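PDB 2HQY: phosphatidylglycerol lysyltransferase C-terminal domain-containing protein, which is of unknown function but binds coenzyme A and is probably an acyl- or aminoacyl-transferase of the GNAT-like superfamily. Local coordinates for residues 209-222 with 235-249. Residues are numbered along the deposited sequence; the frame is centred on the assembly and turned at random.
With COA (coenzyme A), chain C.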
loop_
_atom_site.group_PDB
_atom_site.type_symbol
_atom_site.label_atom_id
_atom_site.label_comp_id
_atom_site.label_asym_id
_atom_site.label_seq_id
_atom_site.Cartn_x
_atom_site.Cartn_y
_atom_site.Cartn_z
ATOM N N GLY A 209 11.776 19.373 -10.651
ATOM C CA GLY A 209 12.603 20.600 -10.497
ATOM C C GLY A 209 12.507 21.098 -9.063
ATOM O O GLY A 209 11.558 20.739 -8.308
ATOM N N ILE A 210 13.490 21.907 -8.686
ATOM C CA ILE A 210 13.622 22.466 -7.349
ATOM C C ILE A 210 14.021 23.940 -7.491
ATOM O O ILE A 210 14.829 24.290 -8.350
ATOM C CB ILE A 210 14.739 21.721 -6.559
ATOM C CG1 ILE A 210 14.357 20.257 -6.331
ATOM C CG2 ILE A 210 14.966 22.380 -5.222
ATOM C CD1 ILE A 210 15.587 19.380 -5.901
ATOM N N LEU A 211 13.408 24.787 -6.676
ATOM C CA LEU A 211 13.748 26.190 -6.591
ATOM C C LEU A 211 14.470 26.434 -5.257
ATOM O O LEU A 211 14.012 25.974 -4.192
ATOM C CB LEU A 211 12.442 26.997 -6.678
ATOM C CG LEU A 211 12.495 28.398 -7.251
ATOM C CD1 LEU A 211 13.016 28.352 -8.702
ATOM C CD2 LEU A 211 11.113 29.054 -7.112
ATOM N N HIS A 212 15.606 27.135 -5.323
ATOM C CA HIS A 212 16.330 27.562 -4.140
ATOM C C HIS A 212 16.399 29.096 -4.103
ATOM O O HIS A 212 16.595 29.749 -5.148
ATOM C CB HIS A 212 17.742 27.026 -4.176
ATOM C CG HIS A 212 17.828 25.549 -4.368
ATOM N ND1 HIS A 212 17.871 24.954 -5.619
ATOM C CD2 HIS A 212 17.919 24.548 -3.464
ATOM C CE1 HIS A 212 17.975 23.644 -5.461
ATOM N NE2 HIS A 212 18.011 23.374 -4.164
ATOM N N VAL A 213 16.196 29.651 -2.912
ATOM C CA VAL A 213 16.364 31.094 -2.672
ATOM C C VAL A 213 17.212 31.260 -1.413
ATOM O O VAL A 213 17.007 30.556 -0.418
ATOM C CB VAL A 213 14.993 31.813 -2.507
ATOM C CG1 VAL A 213 15.189 33.253 -2.025
ATOM C CG2 VAL A 213 14.218 31.820 -3.816
ATOM N N ASN A 214 18.168 32.185 -1.472
ATOM C CA ASN A 214 19.097 32.434 -0.372
ATOM C C ASN A 214 19.650 31.162 0.275
ATOM O O ASN A 214 19.678 31.061 1.494
ATOM C CB ASN A 214 18.441 33.347 0.685
ATOM C CG ASN A 214 17.977 34.691 0.108
ATOM O OD1 ASN A 214 18.617 35.278 -0.781
ATOM N ND2 ASN A 214 16.858 35.183 0.620
ATOM N N GLY A 215 20.045 30.181 -0.546
ATOM C CA GLY A 215 20.723 28.977 -0.074
ATOM C C GLY A 215 19.867 27.812 0.434
ATOM O O GLY A 215 20.411 26.796 0.869
ATOM N N LYS A 216 18.541 27.949 0.399
ATOM C CA LYS A 216 17.663 26.852 0.829
ATOM C C LYS A 216 16.577 26.542 -0.191
ATOM O O LYS A 216 16.138 27.411 -0.956
ATOM C CB LYS A 216 17.037 27.114 2.201
ATOM C CG LYS A 216 16.012 28.274 2.264
ATOM C CD LYS A 216 15.116 28.127 3.529
ATOM C CE LYS A 216 14.513 29.477 3.996
ATOM N NZ LYS A 216 13.343 29.954 3.164
ATOM N N ILE A 217 16.143 25.289 -0.173
ATOM C CA ILE A 217 15.036 24.878 -1.010
ATOM C C ILE A 217 13.753 25.598 -0.591
ATOM O O ILE A 217 13.427 25.682 0.617
ATOM C CB ILE A 217 14.827 23.350 -1.000
ATOM C CG1 ILE A 217 13.678 22.978 -1.941
ATOM C CG2 ILE A 217 14.574 22.820 0.439
ATOM C CD1 ILE A 217 13.489 21.434 -2.099
ATOM N N VAL A 218 13.045 26.138 -1.573
ATOM C CA VAL A 218 11.767 26.792 -1.305
ATOM C C VAL A 218 10.589 26.235 -2.120
ATOM O O VAL A 218 9.455 26.629 -1.905
ATOM C CB VAL A 218 11.823 28.349 -1.502
ATOM C CG1 VAL A 218 12.798 28.992 -0.515
ATOM C CG2 VAL A 218 12.102 28.736 -2.974
ATOM N N ALA A 219 10.858 25.352 -3.079
ATOM C CA ALA A 219 9.775 24.699 -3.835
ATOM C C ALA A 219 10.324 23.476 -4.545
ATOM O O ALA A 219 11.523 23.433 -4.830
ATOM C CB ALA A 219 9.168 25.656 -4.866
ATOM N N PHE A 220 9.461 22.488 -4.807
ATOM C CA PHE A 220 9.810 21.421 -5.763
ATOM C C PHE A 220 8.552 20.945 -6.481
ATOM O O PHE A 220 7.413 21.206 -6.028
ATOM C CB PHE A 220 10.563 20.258 -5.083
ATOM C CG PHE A 220 9.690 19.405 -4.198
ATOM C CD1 PHE A 220 9.035 18.281 -4.724
ATOM C CD2 PHE A 220 9.525 19.735 -2.841
ATOM C CE1 PHE A 220 8.193 17.488 -3.917
ATOM C CE2 PHE A 220 8.703 18.935 -2.020
ATOM C CZ PHE A 220 8.028 17.813 -2.581
ATOM N N THR A 221 8.755 20.248 -7.588
ATOM C CA THR A 221 7.644 19.762 -8.422
ATOM C C THR A 221 8.140 18.567 -9.175
ATOM O O THR A 221 9.347 18.486 -9.447
ATOM C CB THR A 221 7.136 20.891 -9.394
ATOM O OG1 THR A 221 5.951 20.466 -10.069
ATOM C CG2 THR A 221 8.197 21.305 -10.421
ATOM N N PHE A 222 7.244 17.630 -9.501
ATOM C CA PHE A 222 7.622 16.516 -10.351
ATOM C C PHE A 222 6.409 15.975 -11.103
ATOM O O PHE A 222 5.228 16.287 -10.762
ATOM C CB PHE A 222 8.368 15.411 -9.568
ATOM C CG PHE A 222 7.585 14.755 -8.458
ATOM C CD1 PHE A 222 6.537 13.856 -8.753
ATOM C CD2 PHE A 222 7.988 14.917 -7.130
ATOM C CE1 PHE A 222 5.863 13.180 -7.713
ATOM C CE2 PHE A 222 7.318 14.262 -6.088
ATOM C CZ PHE A 222 6.267 13.377 -6.384
ATOM N N VAL A 235 2.896 16.765 -8.442
ATOM C CA VAL A 235 3.140 17.391 -7.140
ATOM C C VAL A 235 3.747 18.754 -7.409
ATOM O O VAL A 235 4.593 18.892 -8.306
ATOM C CB VAL A 235 4.159 16.517 -6.274
ATOM C CG1 VAL A 235 4.744 17.270 -5.098
ATOM C CG2 VAL A 235 3.471 15.194 -5.743
ATOM N N GLU A 236 3.307 19.742 -6.634
ATOM C CA GLU A 236 3.982 21.026 -6.556
ATOM C C GLU A 236 3.860 21.552 -5.129
ATOM O O GLU A 236 2.741 21.710 -4.618
ATOM C CB GLU A 236 3.337 21.990 -7.567
ATOM C CG GLU A 236 4.140 23.226 -7.888
ATOM C CD GLU A 236 3.401 24.106 -8.895
ATOM O OE1 GLU A 236 3.837 24.163 -10.067
ATOM O OE2 GLU A 236 2.350 24.687 -8.520
ATOM N N LYS A 237 4.992 21.789 -4.460
ATOM C CA LYS A 237 5.009 22.248 -3.067
ATOM C C LYS A 237 5.939 23.420 -2.949
ATOM O O LYS A 237 7.008 23.428 -3.558
ATOM C CB LYS A 237 5.533 21.179 -2.097
ATOM C CG LYS A 237 4.710 19.924 -1.982
ATOM C CD LYS A 237 3.417 20.205 -1.280
ATOM C CE LYS A 237 2.683 18.912 -1.060
ATOM N NZ LYS A 237 1.360 19.237 -0.514
ATOM N N ALA A 238 5.543 24.409 -2.146
ATOM C CA ALA A 238 6.386 25.566 -1.914
ATOM C C ALA A 238 6.288 26.031 -0.465
ATOM O O ALA A 238 5.265 25.801 0.214
ATOM C CB ALA A 238 6.049 26.699 -2.905
ATOM N N ASP A 239 7.398 26.596 0.017
ATOM C CA ASP A 239 7.449 27.293 1.306
ATOM C C ASP A 239 6.552 28.527 1.141
ATOM O O ASP A 239 6.761 29.363 0.252
ATOM C CB ASP A 239 8.908 27.677 1.620
ATOM C CG ASP A 239 9.074 28.413 2.939
ATOM O OD1 ASP A 239 8.095 28.939 3.511
ATOM O OD2 ASP A 239 10.235 28.500 3.393
ATOM N N THR A 240 5.538 28.628 1.991
ATOM C CA THR A 240 4.494 29.643 1.789
ATOM C C THR A 240 4.954 31.075 2.093
ATOM O O THR A 240 4.386 32.054 1.566
ATOM C CB THR A 240 3.183 29.262 2.535
ATOM O OG1 THR A 240 2.092 30.043 2.030
ATOM C CG2 THR A 240 3.324 29.391 4.056
ATOM N N SER A 241 6.003 31.199 2.904
ATOM C CA SER A 241 6.552 32.518 3.217
ATOM C C SER A 241 7.362 33.130 2.072
ATOM O O SER A 241 7.885 34.239 2.206
ATOM C CB SER A 241 7.380 32.467 4.505
ATOM O OG SER A 241 8.461 31.559 4.388
ATOM N N ILE A 242 7.483 32.403 0.956
ATOM C CA ILE A 242 8.168 32.911 -0.236
ATOM C C ILE A 242 7.152 33.244 -1.330
ATOM O O ILE A 242 6.583 32.351 -1.968
ATOM C CB ILE A 242 9.237 31.921 -0.769
ATOM C CG1 ILE A 242 10.120 31.381 0.373
ATOM C CG2 ILE A 242 10.080 32.561 -1.900
ATOM C CD1 ILE A 242 10.970 32.425 1.082
ATOM N N ASP A 243 6.931 34.541 -1.533
ATOM C CA ASP A 243 5.992 35.060 -2.526
ATOM C C ASP A 243 6.479 34.782 -3.957
ATOM O O ASP A 243 7.576 35.183 -4.320
ATOM C CB ASP A 243 5.841 36.571 -2.309
ATOM C CG ASP A 243 4.579 37.144 -2.930
ATOM O OD1 ASP A 243 3.650 37.494 -2.164
ATOM O OD2 ASP A 243 4.510 37.255 -4.178
ATOM N N GLY A 244 5.656 34.107 -4.763
ATOM C CA GLY A 244 5.980 33.880 -6.186
ATOM C C GLY A 244 6.662 32.553 -6.468
ATOM O O GLY A 244 6.958 32.212 -7.629
ATOM N N ALA A 245 6.948 31.800 -5.414
ATOM C CA ALA A 245 7.634 30.535 -5.610
ATOM C C ALA A 245 6.799 29.527 -6.403
ATOM O O ALA A 245 7.343 28.842 -7.249
ATOM C CB ALA A 245 8.094 29.932 -4.282
ATOM N N TYR A 246 5.499 29.422 -6.130
ATOM C CA TYR A 246 4.647 28.530 -6.946
ATOM C C TYR A 246 4.654 28.934 -8.422
ATOM O O TYR A 246 4.796 28.075 -9.311
ATOM C CB TYR A 246 3.203 28.477 -6.420
ATOM C CG TYR A 246 3.007 27.507 -5.265
ATOM C CD1 TYR A 246 2.683 27.965 -3.981
ATOM C CD2 TYR A 246 3.151 26.117 -5.459
ATOM C CE1 TYR A 246 2.480 27.057 -2.910
ATOM C CE2 TYR A 246 2.972 25.206 -4.401
ATOM C CZ TYR A 246 2.637 25.680 -3.131
ATOM O OH TYR A 246 2.461 24.783 -2.083
ATOM N N ALA A 247 4.530 30.238 -8.691
ATOM C CA ALA A 247 4.566 30.716 -10.093
ATOM C C ALA A 247 5.901 30.392 -10.775
ATOM O O ALA A 247 5.920 29.928 -11.931
ATOM C CB ALA A 247 4.284 32.246 -10.185
ATOM N N MET A 248 7.011 30.672 -10.090
ATOM C CA MET A 248 8.335 30.485 -10.709
ATOM C C MET A 248 8.649 28.999 -10.978
ATOM O O MET A 248 9.181 28.667 -12.055
ATOM C CB MET A 248 9.460 31.121 -9.896
ATOM C CG MET A 248 10.845 30.923 -10.581
ATOM S SD MET A 248 10.837 31.640 -12.300
ATOM C CE MET A 248 10.928 33.157 -11.633
ATOM N N ILE A 249 8.333 28.120 -10.029
ATOM C CA ILE A 249 8.644 26.692 -10.231
ATOM C C ILE A 249 7.808 26.068 -11.345
ATOM O O ILE A 249 8.305 25.258 -12.135
ATOM C CB ILE A 249 8.633 25.837 -8.940
ATOM C CG1 ILE A 249 9.404 24.530 -9.230
ATOM C CG2 ILE A 249 7.192 25.605 -8.402
ATOM C CD1 ILE A 249 10.049 23.905 -8.081
HETATM N N1A COA C . -3.587 17.788 -1.820
HETATM C C2A COA C . -2.545 18.627 -1.987
HETATM N N3A COA C . -2.561 19.866 -1.475
HETATM C C4A COA C . -3.641 20.303 -0.766
HETATM C C5A COA C . -4.730 19.460 -0.575
HETATM C C6A COA C . -4.685 18.168 -1.120
HETATM N N6A COA C . -5.704 17.284 -0.974
HETATM N N7A COA C . -5.634 20.160 0.157
HETATM C C8A COA C . -5.121 21.389 0.415
HETATM N N9A COA C . -3.918 21.478 -0.171
HETATM C C1B COA C . -2.963 22.620 -0.097
HETATM C C2B COA C . -3.229 23.934 -0.822
HETATM O O2B COA C . -2.686 23.907 -2.141
HETATM C C3B COA C . -2.416 24.884 0.043
HETATM O O3B COA C . -1.027 24.837 -0.300
HETATM P P3B COA C . -0.053 26.086 0.005
HETATM O O7A COA C . -0.426 27.070 -1.101
HETATM O O8A COA C . 1.355 25.506 -0.041
HETATM O O9A COA C . -0.420 26.609 1.376
HETATM C C4B COA C . -2.541 24.347 1.460
HETATM O O4B COA C . -2.815 22.951 1.301
HETATM C C5B COA C . -3.649 25.047 2.257
HETATM O O5B COA C . -4.591 25.624 1.339
HETATM P P1A COA C . -6.206 25.637 1.505
HETATM O O1A COA C . -6.800 25.852 0.129
HETATM O O2A COA C . -6.683 24.455 2.338
HETATM O O3A COA C . -6.392 27.012 2.335
HETATM O O4A COA C . -6.016 28.544 4.316
HETATM O O5A COA C . -5.700 25.956 4.578
HETATM O O HOH W 1 5.137 22.561 -11.566
#
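I249 packs on A219 and T221 on one face of an antiparallel hairpin, 216-222 with 235-238, and V235 meets F222 on the other; helix 245-249 follows. This strand-loop-helix unit beside coenzyme A is consistent with the acetyltransferase (GNAT-like) fold. On the helix side I249 drives its CD1 against the strand backbone, 3.4 Å from F220 CA and close to G209 O. Its CG1 is anti to the backbone N (chi1 -162°), which sends the chain over A219 CB and on toward T221, whose CG2 meets I249 CG1 at 3.6 Å as the two side chains slide past. The CD2 branch of L211, opposite the classic bulge at V218 and A219, meets A245, one turn earlier, and M248, just before I249. On the other face V235 lies against two rings. Its CB stands over the face of F222 in a CH-pi contact, 3.9 Å from the centroid, while V235 CG1 touches F220 CE1 at 3.7 Å. K237 CB lies alongside the F220 ring, and the lysine's end leads away to a salt bridge with E190 and a cation-pi contact with W175. The backbone bonds F220 N to K237 O and K237 N to F220 O (both 2.9 Å) tie the strands between. V235 O is gripped twice, by F222 N and, in the carbonyl plane, by T221 OG1 at 2.7 Å. A water donates to both T221 OG1 and E236 OE1, and E236 also pairs with R266. A valine in place of T221 would probably leave V235 O short of one donor and the water without its threonine mate. Beyond A238 the loop leads to the helix N-terminus, whose Y246 turns its OH to O8A of the coenzyme's 3'-phosphate, with A238 CB 3.4 Å above the centre of the tyrosine ring.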